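Local coordinates for protein nine-heme cytochrome c (Desulfovibrio desulfuricans, PDB 1OFW) that carries electrons through nine covalently bound hemes and may form part of a transmembrane redox complex that delivers electrons for sulfate reduction, at residues T75-K87 / T93-T105. Numbering follows the deposited sequence.
Sequences TLDRAMHATNIAK and TPVSCVSCHEQQT. With HEC (heme c), chain E.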
loop_
_atom_site.group_PDB
_atom_site.type_symbol
_atom_site.label_atom_id
_atom_site.label_comp_id
_atom_site.label_asym_id
_atom_site.label_seq_id
_atom_site.Cartn_x
_atom_site.Cartn_y
_atom_site.Cartn_z
ATOM N N THR A 75 6.189 7.227 20.057
ATOM C CA THR A 75 5.529 6.002 20.461
ATOM C C THR A 75 5.629 4.938 19.343
ATOM O O THR A 75 6.064 5.196 18.233
ATOM C CB THR A 75 4.044 6.180 20.803
ATOM O OG1 THR A 75 3.383 6.693 19.669
ATOM C CG2 THR A 75 3.811 7.234 21.887
ATOM N N LEU A 76 5.206 3.736 19.711
ATOM C CA LEU A 76 5.157 2.615 18.775
ATOM C C LEU A 76 4.297 2.962 17.580
ATOM O O LEU A 76 4.641 2.721 16.420
ATOM C CB LEU A 76 4.627 1.412 19.555
ATOM C CG LEU A 76 4.605 0.068 18.828
ATOM C CD1 LEU A 76 5.981 -0.353 18.362
ATOM C CD2 LEU A 76 4.027 -1.011 19.721
ATOM N N ASP A 77 3.141 3.559 17.852
ATOM C CA ASP A 77 2.214 3.971 16.805
ATOM C C ASP A 77 2.932 4.856 15.806
ATOM O O ASP A 77 2.885 4.720 14.579
ATOM C CB ASP A 77 0.997 4.672 17.434
ATOM C CG ASP A 77 0.120 5.409 16.456
ATOM O OD1 ASP A 77 -0.127 4.871 15.373
ATOM O OD2 ASP A 77 -0.391 6.512 16.712
ATOM N N ARG A 78 3.686 5.852 16.229
ATOM C CA ARG A 78 4.389 6.804 15.395
ATOM C C ARG A 78 5.523 6.116 14.657
ATOM O O ARG A 78 5.645 6.300 13.443
ATOM C CB ARG A 78 4.889 7.969 16.245
ATOM C CG ARG A 78 5.676 8.994 15.449
ATOM C CD ARG A 78 4.775 9.822 14.577
ATOM N NE ARG A 78 5.595 10.757 13.803
ATOM C CZ ARG A 78 5.136 11.393 12.746
ATOM N NH1 ARG A 78 3.909 11.228 12.325
ATOM N NH2 ARG A 78 5.991 12.211 12.136
ATOM N N ALA A 79 6.281 5.294 15.381
ATOM C CA ALA A 79 7.422 4.633 14.753
ATOM C C ALA A 79 7.020 3.695 13.611
ATOM O O ALA A 79 7.789 3.556 12.638
ATOM C CB ALA A 79 8.185 3.871 15.825
ATOM N N MET A 80 5.858 3.060 13.740
ATOM C CA MET A 80 5.491 2.063 12.740
ATOM C C MET A 80 4.690 2.648 11.595
ATOM O O MET A 80 4.703 2.107 10.493
ATOM C CB MET A 80 4.698 0.973 13.448
ATOM C CG MET A 80 5.486 0.301 14.581
ATOM S SD MET A 80 6.944 -0.577 13.970
ATOM C CE MET A 80 8.209 0.048 15.034
ATOM N N HIS A 81 3.971 3.752 11.826
ATOM C CA HIS A 81 3.053 4.256 10.821
ATOM C C HIS A 81 3.294 5.695 10.363
ATOM O O HIS A 81 2.543 6.153 9.480
ATOM C CB HIS A 81 1.658 4.186 11.391
ATOM C CG HIS A 81 1.184 2.937 12.038
ATOM N ND1 HIS A 81 1.079 2.942 13.402
ATOM C CD2 HIS A 81 0.716 1.725 11.650
ATOM C CE1 HIS A 81 0.597 1.784 13.818
ATOM N NE2 HIS A 81 0.380 1.023 12.773
ATOM N N ALA A 82 4.270 6.398 10.924
ATOM C CA ALA A 82 4.435 7.802 10.556
ATOM C C ALA A 82 4.570 8.036 9.056
ATOM O O ALA A 82 5.301 7.334 8.360
ATOM C CB ALA A 82 5.697 8.355 11.209
ATOM N N THR A 83 3.910 9.051 8.498
ATOM C CA THR A 83 4.138 9.361 7.097
ATOM C C THR A 83 4.748 10.726 6.864
ATOM O O THR A 83 5.161 11.028 5.742
ATOM C CB THR A 83 2.828 9.300 6.283
ATOM O OG1 THR A 83 1.885 10.160 6.903
ATOM C CG2 THR A 83 2.307 7.873 6.313
ATOM N N ASN A 84 4.814 11.563 7.868
ATOM C CA ASN A 84 5.395 12.890 7.683
ATOM C C ASN A 84 6.639 13.034 8.554
ATOM O O ASN A 84 6.683 13.781 9.519
ATOM C CB ASN A 84 4.332 13.943 8.026
ATOM C CG ASN A 84 3.777 13.824 9.427
ATOM O OD1 ASN A 84 3.784 12.753 10.033
ATOM N ND2 ASN A 84 3.266 14.928 9.970
ATOM N N ILE A 85 7.660 12.259 8.226
ATOM C CA ILE A 85 8.915 12.196 8.949
ATOM C C ILE A 85 9.873 13.258 8.408
ATOM O O ILE A 85 10.235 13.254 7.222
ATOM C CB ILE A 85 9.561 10.803 8.800
ATOM C CG1 ILE A 85 8.612 9.685 9.235
ATOM C CG2 ILE A 85 10.873 10.735 9.571
ATOM C CD1 ILE A 85 9.046 8.295 8.810
ATOM N N ALA A 86 10.262 14.171 9.301
ATOM C CA ALA A 86 11.147 15.248 8.835
ATOM C C ALA A 86 12.494 14.728 8.411
ATOM O O ALA A 86 13.112 13.891 9.042
ATOM C CB ALA A 86 11.322 16.267 9.947
ATOM N N LYS A 87 13.052 15.271 7.341
ATOM C CA LYS A 87 14.458 15.030 7.079
ATOM C C LYS A 87 15.351 15.620 8.169
ATOM O O LYS A 87 15.170 16.789 8.527
ATOM C CB LYS A 87 14.804 15.655 5.719
ATOM C CG LYS A 87 16.225 15.362 5.284
ATOM C CD LYS A 87 16.341 14.370 4.146
ATOM C CE LYS A 87 17.136 14.941 2.978
ATOM N NZ LYS A 87 18.381 15.641 3.378
ATOM N N THR A 93 17.806 9.697 8.811
ATOM C CA THR A 93 16.382 9.947 8.834
ATOM C C THR A 93 15.644 8.611 9.024
ATOM O O THR A 93 15.754 7.766 8.156
ATOM C CB THR A 93 15.865 10.543 7.513
ATOM O OG1 THR A 93 16.629 11.716 7.230
ATOM C CG2 THR A 93 14.406 10.988 7.591
ATOM N N PRO A 94 14.934 8.471 10.117
ATOM C CA PRO A 94 14.191 7.209 10.313
ATOM C C PRO A 94 13.153 6.993 9.217
ATOM O O PRO A 94 12.675 7.877 8.522
ATOM C CB PRO A 94 13.511 7.388 11.665
ATOM C CG PRO A 94 14.335 8.423 12.362
ATOM C CD PRO A 94 14.737 9.351 11.269
ATOM N N VAL A 95 12.844 5.694 9.105
ATOM C CA VAL A 95 11.706 5.244 8.305
ATOM C C VAL A 95 10.750 4.522 9.243
ATOM O O VAL A 95 11.067 3.920 10.257
ATOM C CB VAL A 95 12.124 4.293 7.175
ATOM C CG1 VAL A 95 13.115 5.004 6.234
ATOM C CG2 VAL A 95 12.767 3.028 7.718
ATOM N N SER A 96 9.479 4.515 8.944
ATOM C CA SER A 96 8.444 3.633 9.410
ATOM C C SER A 96 7.997 2.626 8.333
ATOM O O SER A 96 8.391 2.773 7.171
ATOM C CB SER A 96 7.242 4.412 9.936
ATOM O OG SER A 96 6.562 4.905 8.808
ATOM N N CYS A 97 7.220 1.631 8.730
ATOM C CA CYS A 97 6.722 0.634 7.783
ATOM C C CYS A 97 5.930 1.339 6.685
ATOM O O CYS A 97 6.148 1.117 5.498
ATOM C CB CYS A 97 5.832 -0.370 8.465
ATOM S SG CYS A 97 6.324 -1.113 10.034
ATOM N N VAL A 98 5.023 2.218 7.124
ATOM C CA VAL A 98 4.151 2.890 6.160
ATOM C C VAL A 98 4.872 3.838 5.261
ATOM O O VAL A 98 4.642 3.916 4.042
ATOM C CB VAL A 98 3.012 3.594 6.921
ATOM C CG1 VAL A 98 2.150 4.426 5.980
ATOM C CG2 VAL A 98 2.174 2.566 7.639
ATOM N N SER A 99 5.807 4.661 5.642
ATOM C CA SER A 99 6.555 5.666 4.949
ATOM C C SER A 99 7.459 4.977 3.941
ATOM O O SER A 99 7.489 5.508 2.829
ATOM C CB SER A 99 7.357 6.583 5.862
ATOM O OG SER A 99 8.622 6.002 6.111
ATOM N N CYS A 100 8.133 3.891 4.280
ATOM C CA CYS A 100 8.923 3.300 3.202
ATOM C C CYS A 100 8.044 2.721 2.101
ATOM O O CYS A 100 8.363 2.881 0.928
ATOM C CB CYS A 100 9.828 2.211 3.781
ATOM S SG CYS A 100 10.845 1.508 2.475
ATOM N N HIS A 101 6.955 2.060 2.485
ATOM C CA HIS A 101 6.066 1.487 1.462
ATOM C C HIS A 101 5.542 2.631 0.595
ATOM O O HIS A 101 5.456 2.522 -0.644
ATOM C CB HIS A 101 5.007 0.643 2.130
ATOM C CG HIS A 101 5.460 -0.606 2.805
ATOM N ND1 HIS A 101 4.611 -1.301 3.616
ATOM C CD2 HIS A 101 6.634 -1.274 2.829
ATOM C CE1 HIS A 101 5.243 -2.381 4.116
ATOM N NE2 HIS A 101 6.475 -2.377 3.637
ATOM N N GLU A 102 5.219 3.754 1.222
ATOM C CA GLU A 102 4.740 4.877 0.396
ATOM C C GLU A 102 5.815 5.323 -0.555
ATOM O O GLU A 102 5.509 5.615 -1.720
ATOM C CB GLU A 102 4.339 6.085 1.247
ATOM C CG GLU A 102 3.073 5.946 2.023
ATOM C CD GLU A 102 2.530 7.282 2.531
ATOM O OE1 GLU A 102 1.374 7.280 2.993
ATOM O OE2 GLU A 102 3.260 8.296 2.475
ATOM N N GLN A 103 7.059 5.437 -0.106
ATOM C CA GLN A 103 8.155 5.833 -0.964
ATOM C C GLN A 103 8.279 4.885 -2.162
ATOM O O GLN A 103 8.593 5.348 -3.272
ATOM C CB GLN A 103 9.482 5.833 -0.231
ATOM C CG GLN A 103 9.872 6.817 0.826
ATOM C CD GLN A 103 11.306 6.538 1.329
ATOM O OE1 GLN A 103 11.549 5.871 2.351
ATOM N NE2 GLN A 103 12.287 7.041 0.567
ATOM N N GLN A 104 8.078 3.582 -1.939
ATOM C CA GLN A 104 8.111 2.633 -3.036
ATOM C C GLN A 104 7.102 3.052 -4.129
ATOM O O GLN A 104 7.477 3.015 -5.313
ATOM C CB GLN A 104 7.831 1.207 -2.600
ATOM C CG GLN A 104 8.919 0.597 -1.711
ATOM C CD GLN A 104 10.103 0.157 -2.550
ATOM O OE1 GLN A 104 10.040 -0.738 -3.393
ATOM N NE2 GLN A 104 11.228 0.748 -2.281
ATOM N N THR A 105 5.898 3.411 -3.722
ATOM C CA THR A 105 4.846 3.701 -4.707
ATOM C C THR A 105 5.133 5.020 -5.426
ATOM O O THR A 105 4.641 5.214 -6.536
ATOM C CB THR A 105 3.456 3.774 -4.077
ATOM O OG1 THR A 105 3.354 4.886 -3.170
ATOM C CG2 THR A 105 3.102 2.528 -3.280
HETATM FE FE HEC E . 7.830 -3.769 4.099
HETATM C CHA HEC E . 7.189 -5.926 1.582
HETATM C CHB HEC E . 5.361 -5.248 6.014
HETATM C CHC HEC E . 8.908 -2.062 6.809
HETATM C CHD HEC E . 10.117 -2.138 2.141
HETATM N NA HEC E . 6.475 -5.207 3.805
HETATM C C1A HEC E . 6.356 -6.012 2.682
HETATM C C2A HEC E . 5.236 -6.895 2.877
HETATM C C3A HEC E . 4.662 -6.612 4.045
HETATM C C4A HEC E . 5.523 -5.632 4.697
HETATM C CMA HEC E . 3.393 -7.178 4.641
HETATM C CAA HEC E . 4.833 -7.993 1.862
HETATM C CBA HEC E . 5.841 -9.184 1.869
HETATM C CGA HEC E . 5.842 -9.799 3.272
HETATM O O1A HEC E . 4.848 -10.454 3.573
HETATM O O2A HEC E . 6.823 -9.535 4.011
HETATM N NB HEC E . 7.243 -3.681 6.007
HETATM C C1B HEC E . 6.223 -4.367 6.652
HETATM C C2B HEC E . 6.194 -4.015 8.055
HETATM C C3B HEC E . 7.177 -3.106 8.270
HETATM C C4B HEC E . 7.843 -2.920 7.004
HETATM C CMB HEC E . 5.185 -4.597 9.047
HETATM C CAB HEC E . 7.587 -2.338 9.526
HETATM C CBB HEC E . 7.798 -3.240 10.788
HETATM N NC HEC E . 9.216 -2.362 4.402
HETATM C C1C HEC E . 9.503 -1.720 5.607
HETATM C C2C HEC E . 10.473 -0.666 5.388
HETATM C C3C HEC E . 10.817 -0.711 4.095
HETATM C C4C HEC E . 10.036 -1.759 3.477
HETATM C CMC HEC E . 10.894 0.297 6.520
HETATM C CAC HEC E . 11.751 0.159 3.278
HETATM C CBC HEC E . 12.973 0.758 4.019
HETATM N ND HEC E . 8.518 -3.992 2.234
HETATM C C1D HEC E . 9.460 -3.216 1.609
HETATM C C2D HEC E . 9.680 -3.719 0.269
HETATM C C3D HEC E . 8.939 -4.829 0.141
HETATM C C4D HEC E . 8.148 -4.981 1.343
HETATM C CMD HEC E . 10.619 -3.072 -0.738
HETATM C CAD HEC E . 8.878 -5.816 -1.033
HETATM C CBD HEC E . 10.088 -6.779 -0.970
HETATM C CGD HEC E . 10.251 -7.602 -2.237
HETATM O O1D HEC E . 10.815 -8.718 -2.171
HETATM O O2D HEC E . 9.832 -7.131 -3.306
HETATM O O HOH W 1 5.305 8.745 3.963
#
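Ser96 reaches across to the chain just beyond helix 76-81, its OG donating to Ala82 O at 2.8 Å, in the carbonyl plane and on a lone pair. With chi1 at 75°, OG lies between its backbone N and carbonyl carbon and also accepts from Ser99 N, N-capping helix 97-107; a weak return bond, Ser96 N to Ser99 OG, completes a capping box. One hydroxyl thus joins the end of one helix to the start of the next, an example of capping used for tertiary contact. Met80 O accepts two weak bonds, from Cys97 N at 3.1 Å and from Val98 N, the longer but straighter one (161°). Around this polar core, Ile85 CD1 packs on Ser99 OG, and Thr83 CG2 presses tightly on Val98 CG1 at 3.5 Å. A water bridges Thr83 O and Glu102 OE2, while Glu102 OE1 is salt-bridged to Arg122. The segments carry ligands of two hemes: His81, with His131, ligates heme 5 iron; the CXXCH motif of this class III cytochrome thioether-links Cys97 and Cys100 to heme 3, whose iron takes His101 and His40. The axes of 76-81 and 97-105 run nearly parallel, 17° apart, approaching to 8.1 Å, and Leu213 of helix 212-217 touches His101 and Gln104.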